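Local coordinates for protease (Helicobacter pylori, PDB 5EUF), which probably acts as a zinc-dependent M16-family peptidase, a virulence factor that cleaves the cytoplasmic domain of human junctional adhesion molecule A and so weakens the gastric epithelial barrier, at residues Ser41-Gly50 with Pro159-Asp170; Leu146-Tyr155 with Glu250-Val258. One frame throughout, in Å; residues are numbered along the deposited sequence.

Overall arrangement
Two buried contacts, their centres 16 Å apart, show how one stretch of chain can serve both halves of an M16 peptidase. Contact 1 ties the loop ahead of helix 51-58, which carries His53 and Glu56 of the family's inverted zinc motif, to the segment 159-170; the side chain of Ile165 comes within about 6 Å of the bound zinc ion and about 4 Å of those of His53 and Glu133. Contact 2 lies farther off, with Tyr155 about 14 Å from zinc, and sets helix 142-154 against a strand of the second sheet. His161 joins the two through probable hydrogen bonds to Tyr155 O and Asn152 ND2, and both contacts reach the second subunit.

Contact 1: residues Ser41-Gly50 with Pro159-Asp170; sequences SRNEVMGKSG and PYHWTPIGFMDD
Asp170 gathers the loop 41-50 through a single oxygen, OD2, which accepts three hydrogen bonds. Gly47 N reaches it on the syn side at 2.8 Å and Ser49 OG on the anti side at 2.7 Å, both tilted out of the carboxylate plane, and Ser49 N comes from above that plane. The serine hydroxyl, which gives its proton to Asp170, in turn accepts from Phe167 N (3.1 Å to Ser49 OG), linking the loop to the N-cap residue of helix 168-172. Ser49 OG is swung between its own N and carbonyl carbon (chi1 71°), where it can serve both partners.

A second carboxylate works likewise. Trp162 NE1 donates to Glu44 OE1 at 3.0 Å, on the anti side and tilted somewhat from the carboxylate plane, though ring and carboxylate are nearly coplanar; Gly50 N meets the same oxygen from the opposite face. Glu44 OE2 accepts from Ala52 N in the following helix.

Apolar contacts fill in around these bonds. Ser49 CB sits over the five-membered ring of Trp162 in a CH-pi contact, 3.7 Å from the centroid. Selenomethionine Met46 lays CB near Trp162 CZ3 and makes a Met-aromatic contact with Phe167, whose ring stacks on Tyr157 of the second subunit.

Two buried acceptors, one shared by two N-H donors, the other by two N-H and one O-H, would probably be stabilised as carboxylates, and they fix the loop leading into the zinc-binding helix 51-58.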
loop_
_atom_site.group_PDB
_atom_site.type_symbol
_atom_site.label_atom_id
_atom_site.label_comp_id
_atom_site.label_asym_id
_atom_site.label_seq_id
_atom_site.Cartn_x
_atom_site.Cartn_y
_atom_site.Cartn_z
ATOM N N SER B 41 -11.678 -3.478 7.320
ATOM C CA SER B 41 -10.293 -3.200 6.977
ATOM C C SER B 41 -10.211 -2.034 5.998
ATOM O O SER B 41 -9.146 -1.443 5.816
ATOM C CB SER B 41 -9.628 -4.442 6.384
ATOM O OG SER B 41 -10.259 -4.835 5.178
ATOM N N ARG B 42 -11.341 -1.706 5.376
ATOM C CA ARG B 42 -11.388 -0.624 4.398
ATOM C C ARG B 42 -11.308 0.736 5.086
ATOM O O ARG B 42 -11.047 1.756 4.447
ATOM C CB ARG B 42 -12.658 -0.710 3.549
ATOM C CG ARG B 42 -13.846 0.003 4.157
ATOM C CD ARG B 42 -15.058 -0.018 3.245
ATOM N NE ARG B 42 -15.928 1.118 3.521
ATOM C CZ ARG B 42 -15.977 2.210 2.770
ATOM N NH1 ARG B 42 -15.218 2.298 1.687
ATOM N NH2 ARG B 42 -16.788 3.210 3.092
ATOM N N ASN B 43 -11.535 0.743 6.395
ATOM C CA ASN B 43 -11.442 1.965 7.180
ATOM C C ASN B 43 -10.089 2.086 7.872
ATOM O O ASN B 43 -9.895 2.937 8.739
ATOM C CB ASN B 43 -12.565 2.019 8.213
ATOM C CG ASN B 43 -13.934 1.847 7.592
ATOM O OD1 ASN B 43 -14.478 0.741 7.552
ATOM N ND2 ASN B 43 -14.500 2.943 7.101
ATOM N N GLU B 44 -9.155 1.224 7.485
ATOM C CA GLU B 44 -7.812 1.247 8.053
ATOM C C GLU B 44 -6.831 1.944 7.121
ATOM O O GLU B 44 -7.187 2.354 6.013
ATOM C CB GLU B 44 -7.324 -0.174 8.343
ATOM C CG GLU B 44 -8.225 -0.970 9.267
ATOM C CD GLU B 44 -7.780 -2.410 9.393
ATOM O OE1 GLU B 44 -6.882 -2.816 8.625
ATOM O OE2 GLU B 44 -8.322 -3.134 10.259
ATOM N N VAL B 45 -5.593 2.074 7.583
ATOM C CA VAL B 45 -4.524 2.695 6.810
ATOM C C VAL B 45 -3.253 1.868 6.973
ATOM O O VAL B 45 -2.958 1.402 8.075
ATOM C CB VAL B 45 -4.266 4.151 7.261
ATOM C CG1 VAL B 45 -3.103 4.744 6.496
ATOM C CG2 VAL B 45 -5.511 5.004 7.069
HETATM N N MSE B 46 -2.508 1.679 5.885
HETATM C CA MSE B 46 -1.303 0.856 5.939
HETATM C C MSE B 46 -0.279 1.442 6.908
HETATM O O MSE B 46 0.080 2.615 6.824
HETATM C CB MSE B 46 -0.688 0.696 4.550
HETATM C CG MSE B 46 0.330 -0.433 4.472
HETATM SE SE MSE B 46 0.817 -0.920 2.646
HETATM C CE MSE B 46 1.586 0.778 2.082
ATOM N N GLY B 47 0.183 0.606 7.829
ATOM C CA GLY B 47 0.993 1.062 8.940
ATOM C C GLY B 47 0.217 0.839 10.223
ATOM O O GLY B 47 0.794 0.615 11.287
ATOM N N LYS B 48 -1.107 0.897 10.105
ATOM C CA LYS B 48 -2.010 0.672 11.228
ATOM C C LYS B 48 -3.169 -0.234 10.810
ATOM O O LYS B 48 -4.327 0.036 11.129
ATOM C CB LYS B 48 -2.549 2.002 11.761
ATOM C CG LYS B 48 -1.484 2.954 12.284
ATOM C CD LYS B 48 -0.754 2.358 13.473
ATOM C CE LYS B 48 0.287 3.315 14.017
ATOM N NZ LYS B 48 1.103 2.687 15.090
ATOM N N SER B 49 -2.849 -1.309 10.091
ATOM C CA SER B 49 -3.865 -2.215 9.565
ATOM C C SER B 49 -4.141 -3.383 10.507
ATOM O O SER B 49 -3.333 -3.690 11.385
ATOM C CB SER B 49 -3.445 -2.755 8.201
ATOM O OG SER B 49 -2.373 -3.671 8.336
ATOM N N GLY B 50 -5.288 -4.028 10.315
ATOM C CA GLY B 50 -5.691 -5.151 11.142
ATOM C C GLY B 50 -6.314 -4.738 12.464
ATOM O O GLY B 50 -6.632 -5.586 13.297
ATOM N N PRO B 159 -7.678 0.532 0.390
ATOM C CA PRO B 159 -7.458 -0.327 1.562
ATOM C C PRO B 159 -7.691 -1.825 1.327
ATOM O O PRO B 159 -7.305 -2.629 2.175
ATOM C CB PRO B 159 -8.467 0.216 2.572
ATOM C CG PRO B 159 -8.554 1.652 2.246
ATOM C CD PRO B 159 -8.443 1.740 0.745
ATOM N N TYR B 160 -8.291 -2.198 0.200
ATOM C CA TYR B 160 -8.424 -3.610 -0.150
ATOM C C TYR B 160 -7.069 -4.187 -0.555
ATOM O O TYR B 160 -6.968 -5.352 -0.939
ATOM C CB TYR B 160 -9.440 -3.808 -1.277
ATOM C CG TYR B 160 -10.875 -3.542 -0.880
ATOM C CD1 TYR B 160 -11.239 -3.418 0.455
ATOM C CD2 TYR B 160 -11.870 -3.423 -1.844
ATOM C CE1 TYR B 160 -12.553 -3.174 0.819
ATOM C CE2 TYR B 160 -13.184 -3.181 -1.490
ATOM C CZ TYR B 160 -13.520 -3.059 -0.160
ATOM O OH TYR B 160 -14.827 -2.820 0.193
ATOM N N HIS B 161 -6.036 -3.353 -0.470
ATOM C CA HIS B 161 -4.654 -3.767 -0.688
ATOM C C HIS B 161 -4.249 -4.861 0.297
ATOM O O HIS B 161 -3.346 -5.652 0.027
ATOM C CB HIS B 161 -3.723 -2.560 -0.555
ATOM C CG HIS B 161 -2.285 -2.861 -0.843
ATOM N ND1 HIS B 161 -1.833 -3.209 -2.099
ATOM C CD2 HIS B 161 -1.194 -2.846 -0.042
ATOM C CE1 HIS B 161 -0.527 -3.404 -2.055
ATOM N NE2 HIS B 161 -0.114 -3.191 -0.819
ATOM N N TRP B 162 -4.925 -4.897 1.440
ATOM C CA TRP B 162 -4.678 -5.918 2.449
ATOM C C TRP B 162 -5.985 -6.507 2.980
ATOM O O TRP B 162 -7.021 -5.840 3.008
ATOM C CB TRP B 162 -3.851 -5.345 3.603
ATOM C CG TRP B 162 -4.528 -4.220 4.341
ATOM C CD1 TRP B 162 -5.351 -4.330 5.424
ATOM C CD2 TRP B 162 -4.438 -2.820 4.047
ATOM N NE1 TRP B 162 -5.780 -3.088 5.822
ATOM C CE2 TRP B 162 -5.234 -2.143 4.994
ATOM C CE3 TRP B 162 -3.764 -2.074 3.076
ATOM C CZ2 TRP B 162 -5.372 -0.757 4.999
ATOM C CZ3 TRP B 162 -3.901 -0.698 3.083
ATOM C CH2 TRP B 162 -4.699 -0.054 4.039
ATOM N N THR B 163 -5.921 -7.769 3.394
ATOM C CA THR B 163 -7.052 -8.449 4.012
ATOM C C THR B 163 -7.131 -8.042 5.488
ATOM O O THR B 163 -6.149 -7.543 6.040
ATOM C CB THR B 163 -6.917 -9.976 3.869
ATOM O OG1 THR B 163 -5.904 -10.456 4.761
ATOM C CG2 THR B 163 -6.553 -10.338 2.435
ATOM N N PRO B 164 -8.298 -8.232 6.133
ATOM C CA PRO B 164 -8.495 -7.752 7.510
ATOM C C PRO B 164 -7.485 -8.240 8.564
ATOM O O PRO B 164 -7.492 -7.708 9.673
ATOM C CB PRO B 164 -9.906 -8.260 7.859
ATOM C CG PRO B 164 -10.280 -9.217 6.769
ATOM C CD PRO B 164 -9.556 -8.741 5.563
ATOM N N ILE B 165 -6.635 -9.211 8.239
ATOM C CA ILE B 165 -5.628 -9.672 9.194
ATOM C C ILE B 165 -4.521 -8.625 9.359
ATOM O O ILE B 165 -3.910 -8.518 10.422
ATOM C CB ILE B 165 -5.010 -11.031 8.769
ATOM C CG1 ILE B 165 -4.086 -11.577 9.862
ATOM C CG2 ILE B 165 -4.256 -10.908 7.453
ATOM C CD1 ILE B 165 -4.775 -11.836 11.186
ATOM N N GLY B 166 -4.279 -7.845 8.308
ATOM C CA GLY B 166 -3.270 -6.803 8.347
ATOM C C GLY B 166 -1.852 -7.310 8.178
ATOM O O GLY B 166 -1.618 -8.513 8.070
ATOM N N PHE B 167 -0.899 -6.385 8.151
ATOM C CA PHE B 167 0.513 -6.734 8.046
ATOM C C PHE B 167 1.101 -7.024 9.422
ATOM O O PHE B 167 0.694 -6.419 10.413
ATOM C CB PHE B 167 1.290 -5.610 7.357
ATOM C CG PHE B 167 0.924 -5.425 5.917
ATOM C CD1 PHE B 167 1.502 -6.216 4.939
ATOM C CD2 PHE B 167 -0.007 -4.473 5.541
ATOM C CE1 PHE B 167 1.164 -6.056 3.607
ATOM C CE2 PHE B 167 -0.350 -4.306 4.211
ATOM C CZ PHE B 167 0.238 -5.099 3.243
HETATM N N MSE B 168 2.055 -7.951 9.478
HETATM C CA MSE B 168 2.626 -8.368 10.754
HETATM C C MSE B 168 3.250 -7.198 11.508
HETATM O O MSE B 168 3.018 -7.035 12.706
HETATM C CB MSE B 168 3.669 -9.469 10.551
HETATM C CG MSE B 168 4.377 -9.880 11.837
HETATM SE SE MSE B 168 3.216 -10.813 13.104
HETATM C CE MSE B 168 3.427 -12.620 12.402
ATOM N N ASP B 169 4.032 -6.380 10.809
ATOM C CA ASP B 169 4.691 -5.246 11.447
ATOM C C ASP B 169 3.684 -4.192 11.902
ATOM O O ASP B 169 3.944 -3.446 12.845
ATOM C CB ASP B 169 5.724 -4.617 10.510
ATOM C CG ASP B 169 7.027 -5.393 10.475
ATOM O OD1 ASP B 169 7.300 -6.141 11.437
ATOM O OD2 ASP B 169 7.778 -5.251 9.489
ATOM N N ASP B 170 2.539 -4.129 11.232
ATOM C CA ASP B 170 1.463 -3.258 11.687
ATOM C C ASP B 170 0.969 -3.744 13.037
ATOM O O ASP B 170 0.925 -2.984 14.007
ATOM C CB ASP B 170 0.319 -3.223 10.678
ATOM C CG ASP B 170 0.619 -2.334 9.499
ATOM O OD1 ASP B 170 1.790 -1.927 9.361
ATOM O OD2 ASP B 170 -0.305 -2.039 8.712
#

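Contact 2: residues Leu146-Tyr155 with Glu250-Val258; sequences LYFRFFNTAY and EWVALGYKV
Leu146 and Phe150, one turn apart on the helix, straddle the methyl of Ala253. The leucine brings CD1 to within 3.6 Å of Ala253 CB and turns its other branch, CD2, to Trp251 CB, 3.9 Å away; the Trp251 indole itself leads off elsewhere. Phe150, with CG anti to the backbone N (chi1 174°), reaches down to the strand, where the end of its ring lies against the backbone of Gly255, CE1 being 3.5 Å from Gly255 N.

Helix 142-154 thus lies across one face of the five-stranded sheet, its short segment running at 36° to strand 251-258 with the axes 9.2 Å apart. This is alpha/beta layer packing, and it brings a helix from the N-terminal half of the chain onto the sheet of the C-terminal half. Val415 and Thr413 of the adjacent strand 412-418 continue the same floor beneath Leu146, Phe150 and Ala154.

Polar and cationic contacts gather at the helix end. Lys257, bent at chi2 and chi4, brings NZ to Ala154 O at 2.8 Å, tilted 33° from the carbonyl plane. On the way its CE passes over one face of the Tyr155 ring, 4.0 Å from the centroid, and NZ adds a cation-pi contact above that face; Gln234 is a further partner of the ammonium group.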
loop_
_atom_site.group_PDB
_atom_site.type_symbol
_atom_site.label_atom_id
_atom_site.label_comp_id
_atom_site.label_asym_id
_atom_site.label_seq_id
_atom_site.Cartn_x
_atom_site.Cartn_y
_atom_site.Cartn_z
ATOM N N LEU B 146 -1.898 -17.040 0.033
ATOM C CA LEU B 146 -2.386 -16.797 -1.320
ATOM C C LEU B 146 -3.460 -15.715 -1.326
ATOM O O LEU B 146 -3.480 -14.847 -2.198
ATOM C CB LEU B 146 -2.938 -18.088 -1.927
ATOM C CG LEU B 146 -3.521 -17.995 -3.336
ATOM C CD1 LEU B 146 -2.443 -17.604 -4.329
ATOM C CD2 LEU B 146 -4.170 -19.311 -3.737
ATOM N N TYR B 147 -4.347 -15.782 -0.339
ATOM C CA TYR B 147 -5.430 -14.816 -0.175
ATOM C C TYR B 147 -4.876 -13.413 0.070
ATOM O O TYR B 147 -5.327 -12.436 -0.532
ATOM C CB TYR B 147 -6.330 -15.253 0.985
ATOM C CG TYR B 147 -7.675 -14.566 1.073
ATOM C CD1 TYR B 147 -8.685 -14.849 0.162
ATOM C CD2 TYR B 147 -7.949 -13.666 2.097
ATOM C CE1 TYR B 147 -9.921 -14.230 0.251
ATOM C CE2 TYR B 147 -9.182 -13.045 2.196
ATOM C CZ TYR B 147 -10.164 -13.331 1.271
ATOM O OH TYR B 147 -11.390 -12.717 1.368
ATOM N N PHE B 148 -3.882 -13.327 0.948
ATOM C CA PHE B 148 -3.281 -12.050 1.314
ATOM C C PHE B 148 -2.464 -11.461 0.168
ATOM O O PHE B 148 -2.651 -10.304 -0.208
ATOM C CB PHE B 148 -2.404 -12.218 2.552
ATOM C CG PHE B 148 -2.024 -10.924 3.213
ATOM C CD1 PHE B 148 -2.891 -10.306 4.100
ATOM C CD2 PHE B 148 -0.797 -10.335 2.961
ATOM C CE1 PHE B 148 -2.543 -9.118 4.717
ATOM C CE2 PHE B 148 -0.443 -9.149 3.576
ATOM C CZ PHE B 148 -1.316 -8.540 4.456
ATOM N N ARG B 149 -1.561 -12.266 -0.387
ATOM C CA ARG B 149 -0.690 -11.813 -1.468
ATOM C C ARG B 149 -1.475 -11.434 -2.723
ATOM O O ARG B 149 -1.002 -10.639 -3.537
ATOM C CB ARG B 149 0.348 -12.888 -1.810
ATOM C CG ARG B 149 1.373 -13.155 -0.712
ATOM C CD ARG B 149 2.319 -11.977 -0.498
ATOM N NE ARG B 149 3.167 -11.718 -1.661
ATOM C CZ ARG B 149 2.964 -10.732 -2.532
ATOM N NH1 ARG B 149 1.941 -9.904 -2.375
ATOM N NH2 ARG B 149 3.786 -10.572 -3.560
ATOM N N PHE B 150 -2.670 -11.996 -2.884
ATOM C CA PHE B 150 -3.501 -11.644 -4.030
ATOM C C PHE B 150 -3.959 -10.196 -3.937
ATOM O O PHE B 150 -3.789 -9.421 -4.879
ATOM C CB PHE B 150 -4.721 -12.563 -4.145
ATOM C CG PHE B 150 -5.687 -12.147 -5.226
ATOM C CD1 PHE B 150 -5.489 -12.536 -6.540
ATOM C CD2 PHE B 150 -6.787 -11.354 -4.927
ATOM C CE1 PHE B 150 -6.373 -12.146 -7.537
ATOM C CE2 PHE B 150 -7.671 -10.959 -5.917
ATOM C CZ PHE B 150 -7.464 -11.355 -7.222
ATOM N N PHE B 151 -4.543 -9.836 -2.799
ATOM C CA PHE B 151 -5.078 -8.493 -2.625
ATOM C C PHE B 151 -3.969 -7.443 -2.625
ATOM O O PHE B 151 -4.199 -6.293 -2.999
ATOM C CB PHE B 151 -5.907 -8.411 -1.342
ATOM C CG PHE B 151 -7.286 -8.990 -1.481
ATOM C CD1 PHE B 151 -8.314 -8.241 -2.032
ATOM C CD2 PHE B 151 -7.557 -10.287 -1.072
ATOM C CE1 PHE B 151 -9.587 -8.773 -2.167
ATOM C CE2 PHE B 151 -8.829 -10.825 -1.206
ATOM C CZ PHE B 151 -9.843 -10.067 -1.753
ATOM N N ASN B 152 -2.766 -7.841 -2.220
ATOM C CA ASN B 152 -1.598 -6.973 -2.346
ATOM C C ASN B 152 -1.330 -6.622 -3.804
ATOM O O ASN B 152 -0.887 -5.515 -4.119
ATOM C CB ASN B 152 -0.353 -7.633 -1.747
ATOM C CG ASN B 152 -0.443 -7.810 -0.248
ATOM O OD1 ASN B 152 0.236 -8.661 0.329
ATOM N ND2 ASN B 152 -1.282 -7.004 0.395
ATOM N N THR B 153 -1.600 -7.577 -4.688
ATOM C CA THR B 153 -1.316 -7.420 -6.109
ATOM C C THR B 153 -2.463 -6.731 -6.842
ATOM O O THR B 153 -2.244 -5.794 -7.613
ATOM C CB THR B 153 -1.041 -8.784 -6.775
ATOM O OG1 THR B 153 -0.104 -9.525 -5.985
ATOM C CG2 THR B 153 -0.482 -8.597 -8.177
ATOM N N ALA B 154 -3.682 -7.202 -6.595
ATOM C CA ALA B 154 -4.864 -6.715 -7.300
ATOM C C ALA B 154 -5.157 -5.251 -6.991
ATOM O O ALA B 154 -5.578 -4.497 -7.869
ATOM C CB ALA B 154 -6.069 -7.578 -6.955
ATOM N N TYR B 155 -4.944 -4.862 -5.737
ATOM C CA TYR B 155 -5.153 -3.483 -5.309
ATOM C C TYR B 155 -3.830 -2.846 -4.902
ATOM O O TYR B 155 -2.981 -3.489 -4.283
ATOM C CB TYR B 155 -6.141 -3.412 -4.145
ATOM C CG TYR B 155 -7.547 -3.875 -4.468
ATOM C CD1 TYR B 155 -8.489 -2.994 -4.989
ATOM C CD2 TYR B 155 -7.940 -5.186 -4.227
ATOM C CE1 TYR B 155 -9.777 -3.405 -5.273
ATOM C CE2 TYR B 155 -9.229 -5.607 -4.507
ATOM C CZ TYR B 155 -10.142 -4.712 -5.028
ATOM O OH TYR B 155 -11.424 -5.129 -5.309
ATOM N N GLU B 250 1.026 -26.851 -5.639
ATOM C CA GLU B 250 0.987 -25.524 -6.242
ATOM C C GLU B 250 -0.439 -24.984 -6.322
ATOM O O GLU B 250 -1.357 -25.676 -6.760
ATOM C CB GLU B 250 1.632 -25.540 -7.630
ATOM C CG GLU B 250 3.140 -25.770 -7.599
ATOM C CD GLU B 250 3.831 -25.373 -8.894
ATOM O OE1 GLU B 250 3.190 -24.722 -9.744
ATOM O OE2 GLU B 250 5.023 -25.710 -9.057
ATOM N N TRP B 251 -0.611 -23.739 -5.889
ATOM C CA TRP B 251 -1.914 -23.083 -5.885
ATOM C C TRP B 251 -1.951 -21.914 -6.865
ATOM O O TRP B 251 -0.908 -21.412 -7.284
ATOM C CB TRP B 251 -2.256 -22.593 -4.478
ATOM C CG TRP B 251 -2.423 -23.697 -3.484
ATOM C CD1 TRP B 251 -1.435 -24.455 -2.927
ATOM C CD2 TRP B 251 -3.654 -24.161 -2.919
ATOM N NE1 TRP B 251 -1.976 -25.368 -2.054
ATOM C CE2 TRP B 251 -3.336 -25.207 -2.031
ATOM C CE3 TRP B 251 -4.993 -23.793 -3.079
ATOM C CZ2 TRP B 251 -4.309 -25.891 -1.308
ATOM C CZ3 TRP B 251 -5.956 -24.474 -2.362
ATOM C CH2 TRP B 251 -5.610 -25.510 -1.486
ATOM N N VAL B 252 -3.155 -21.482 -7.228
ATOM C CA VAL B 252 -3.315 -20.344 -8.127
ATOM C C VAL B 252 -4.505 -19.477 -7.720
ATOM O O VAL B 252 -5.539 -19.980 -7.282
ATOM C CB VAL B 252 -3.492 -20.800 -9.595
ATOM C CG1 VAL B 252 -4.738 -21.653 -9.746
ATOM C CG2 VAL B 252 -3.540 -19.601 -10.539
ATOM N N ALA B 253 -4.340 -18.166 -7.843
ATOM C CA ALA B 253 -5.438 -17.239 -7.630
ATOM C C ALA B 253 -5.593 -16.341 -8.849
ATOM O O ALA B 253 -4.691 -15.581 -9.183
ATOM C CB ALA B 253 -5.206 -16.410 -6.380
ATOM N N LEU B 254 -6.734 -16.449 -9.519
ATOM C CA LEU B 254 -7.020 -15.614 -10.679
ATOM C C LEU B 254 -8.245 -14.754 -10.404
ATOM O O LEU B 254 -9.357 -15.264 -10.287
ATOM C CB LEU B 254 -7.236 -16.469 -11.931
ATOM C CG LEU B 254 -7.711 -15.738 -13.194
ATOM C CD1 LEU B 254 -6.746 -14.631 -13.595
ATOM C CD2 LEU B 254 -7.912 -16.714 -14.343
ATOM N N GLY B 255 -8.035 -13.448 -10.296
ATOM C CA GLY B 255 -9.116 -12.539 -9.974
ATOM C C GLY B 255 -9.322 -11.464 -11.017
ATOM O O GLY B 255 -8.367 -10.960 -11.609
ATOM N N TYR B 256 -10.582 -11.116 -11.243
ATOM C CA TYR B 256 -10.936 -10.063 -12.183
ATOM C C TYR B 256 -11.652 -8.936 -11.450
ATOM O O TYR B 256 -12.517 -9.188 -10.610
ATOM C CB TYR B 256 -11.814 -10.617 -13.309
ATOM C CG TYR B 256 -11.092 -11.561 -14.247
ATOM C CD1 TYR B 256 -11.042 -12.926 -13.993
ATOM C CD2 TYR B 256 -10.459 -11.085 -15.389
ATOM C CE1 TYR B 256 -10.381 -13.792 -14.853
ATOM C CE2 TYR B 256 -9.800 -11.940 -16.254
ATOM C CZ TYR B 256 -9.763 -13.291 -15.982
ATOM O OH TYR B 256 -9.104 -14.139 -16.844
ATOM N N LYS B 257 -11.282 -7.696 -11.760
ATOM C CA LYS B 257 -11.924 -6.535 -11.153
ATOM C C LYS B 257 -13.405 -6.502 -11.497
ATOM O O LYS B 257 -13.820 -6.942 -12.568
ATOM C CB LYS B 257 -11.247 -5.237 -11.597
ATOM C CG LYS B 257 -9.920 -4.969 -10.908
ATOM C CD LYS B 257 -10.099 -4.705 -9.419
ATOM C CE LYS B 257 -8.753 -4.611 -8.714
ATOM N NZ LYS B 257 -7.847 -3.607 -9.341
ATOM N N VAL B 258 -14.196 -5.967 -10.578
ATOM C CA VAL B 258 -15.642 -6.054 -10.679
ATOM C C VAL B 258 -16.266 -4.847 -9.976
ATOM O O VAL B 258 -15.679 -4.313 -9.032
ATOM C CB VAL B 258 -16.133 -7.402 -10.083
ATOM C CG1 VAL B 258 -17.239 -7.211 -9.055
ATOM C CG2 VAL B 258 -16.555 -8.347 -11.199
#